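Local atomic coordinates of putative nucleoside-diphosphate-sugar epimerase (Staphylococcus aureus subsp. aureus, PDB entry 3E48), a protein that is of unknown function but probably binds a dinucleotide cofactor such as NAD(P) in a Rossmann fold and may act on nucleoside-diphosphate sugars. Residues 114-119 with 243-248. Residues are numbered along the deposited sequence; the frame is centred on the assembly and turned at random.
Sequences PFHMSP and LASMYH
The Phe115 ring meets Met246 of helix 239-251 obliquely in a Met-aromatic contact: the selenium of this selenomethionine stands 4.7 Å from the ring centroid of Phe115, 34° off the normal. On the opposite side of the ring plane, the backbone N of Met117 lies over the face, offset toward the rim. The imidazole of His116 has the carbonyl O of Pro114 at its edge, in plane. With CG of Phe115 anti to the backbone N (chi1 179°), the phenyl runs alongside the Met246 chain, pointing the same way, and its CD1 lies 3.7 Å from Met246 CB.

The case illustrates how a loop can dock on a helix around one small polar residue, flanked by apolar contacts. The loop includes a type I beta turn from Phe115 to Ser118 and leads from strand 100-106 of the Rossmann-type sheet into helix 118-131; helix 239-251 lies far along the chain, in its C-terminal part. Ser245 projects from that helix toward the loop, and its CB packs 3.5 Å from O of Pro114. Two hydrogen bonds grip Ser245 OG: it donates to the carbonyl of Leu242, one turn back in the helix, and accepts from the loop backbone.

Further along, the Pro114 ring crosses the His248 side chain at about a right angle, with Pro114 CG 3.9 Å from His248 CD2. Pro114 also packs on Ser129 of the second subunit. The bond from the loop runs from the backbone N of His116 to Ser245 OG, 3.0 Å long with an angle of 156° at the hydrogen.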
# COMPACT_ATOMS: atom_id res chain seq x y z
N PRO B 114 -3.13 9.18 -5.80
CA PRO B 114 -3.59 8.77 -7.13
C PRO B 114 -2.52 8.28 -8.10
O PRO B 114 -2.85 7.78 -9.18
CB PRO B 114 -4.29 10.03 -7.64
CG PRO B 114 -3.45 11.11 -7.07
CD PRO B 114 -3.22 10.64 -5.65
N PHE B 115 -1.25 8.42 -7.72
CA PHE B 115 -0.16 7.95 -8.57
C PHE B 115 -0.38 6.47 -8.86
O PHE B 115 -0.57 5.67 -7.93
CB PHE B 115 1.19 8.16 -7.88
CG PHE B 115 2.37 7.68 -8.68
CD1 PHE B 115 2.47 7.99 -10.04
CD2 PHE B 115 3.37 6.92 -8.09
CE1 PHE B 115 3.55 7.54 -10.80
CE2 PHE B 115 4.46 6.47 -8.84
CZ PHE B 115 4.55 6.78 -10.20
N HIS B 116 -0.34 6.09 -10.13
CA HIS B 116 -0.57 4.71 -10.55
C HIS B 116 0.27 3.65 -9.86
O HIS B 116 -0.16 2.50 -9.76
CB HIS B 116 -0.38 4.59 -12.06
CG HIS B 116 -1.55 5.06 -12.86
ND1 HIS B 116 -2.45 6.00 -12.40
CD2 HIS B 116 -1.96 4.74 -14.11
CE1 HIS B 116 -3.36 6.24 -13.33
NE2 HIS B 116 -3.08 5.49 -14.38
N MSE B 117 1.46 4.01 -9.39
CA MSE B 117 2.28 3.01 -8.73
C MSE B 117 2.15 3.04 -7.21
O MSE B 117 2.84 2.30 -6.52
CB MSE B 117 3.76 3.18 -9.12
CG MSE B 117 4.03 3.07 -10.62
SE MSE B 117 3.28 1.50 -11.47
CE MSE B 117 4.06 0.17 -10.31
N SER B 118 1.25 3.87 -6.67
CA SER B 118 1.12 3.90 -5.22
C SER B 118 0.75 2.52 -4.63
O SER B 118 1.25 2.15 -3.57
CB SER B 118 0.10 4.96 -4.77
OG SER B 118 -1.22 4.61 -5.10
N PRO B 119 -0.11 1.74 -5.32
CA PRO B 119 -0.46 0.43 -4.77
C PRO B 119 0.78 -0.45 -4.55
O PRO B 119 0.90 -1.14 -3.54
CB PRO B 119 -1.40 -0.16 -5.83
CG PRO B 119 -2.04 1.05 -6.42
CD PRO B 119 -0.86 2.00 -6.56
N LEU B 243 2.18 8.99 -15.81
CA LEU B 243 2.95 10.21 -15.57
C LEU B 243 2.00 11.32 -15.13
O LEU B 243 2.31 12.09 -14.22
CB LEU B 243 3.69 10.62 -16.84
CG LEU B 243 4.77 11.69 -16.67
CD1 LEU B 243 5.87 11.19 -15.73
CD2 LEU B 243 5.34 12.05 -18.02
N ALA B 244 0.85 11.41 -15.79
CA ALA B 244 -0.13 12.43 -15.45
C ALA B 244 -0.60 12.26 -14.01
O ALA B 244 -0.73 13.23 -13.27
CB ALA B 244 -1.32 12.36 -16.41
N SER B 245 -0.84 11.01 -13.60
CA SER B 245 -1.31 10.74 -12.24
C SER B 245 -0.29 11.18 -11.20
O SER B 245 -0.64 11.51 -10.07
CB SER B 245 -1.63 9.24 -12.06
OG SER B 245 -0.46 8.46 -11.92
N MSE B 246 0.98 11.19 -11.59
CA MSE B 246 2.04 11.60 -10.68
C MSE B 246 1.89 13.09 -10.39
O MSE B 246 1.89 13.52 -9.23
CB MSE B 246 3.41 11.29 -11.29
CG MSE B 246 4.58 11.46 -10.33
SE MSE B 246 6.21 10.69 -11.06
CE MSE B 246 6.61 12.09 -12.34
N TYR B 247 1.74 13.90 -11.44
CA TYR B 247 1.57 15.33 -11.22
C TYR B 247 0.21 15.64 -10.61
O TYR B 247 0.05 16.64 -9.90
CB TYR B 247 1.79 16.08 -12.54
CG TYR B 247 3.24 15.96 -12.96
CD1 TYR B 247 4.24 16.62 -12.25
CD2 TYR B 247 3.63 15.10 -13.99
CE1 TYR B 247 5.59 16.42 -12.53
CE2 TYR B 247 4.97 14.88 -14.28
CZ TYR B 247 5.95 15.54 -13.54
OH TYR B 247 7.28 15.31 -13.79
N HIS B 248 -0.76 14.77 -10.85
CA HIS B 248 -2.09 14.96 -10.28
C HIS B 248 -1.96 14.82 -8.76
O HIS B 248 -2.61 15.54 -7.99
CB HIS B 248 -3.06 13.93 -10.84
CG HIS B 248 -4.47 14.10 -10.36
ND1 HIS B 248 -5.13 15.31 -10.41
CD2 HIS B 248 -5.34 13.21 -9.83
CE1 HIS B 248 -6.35 15.16 -9.93
NE2 HIS B 248 -6.51 13.90 -9.57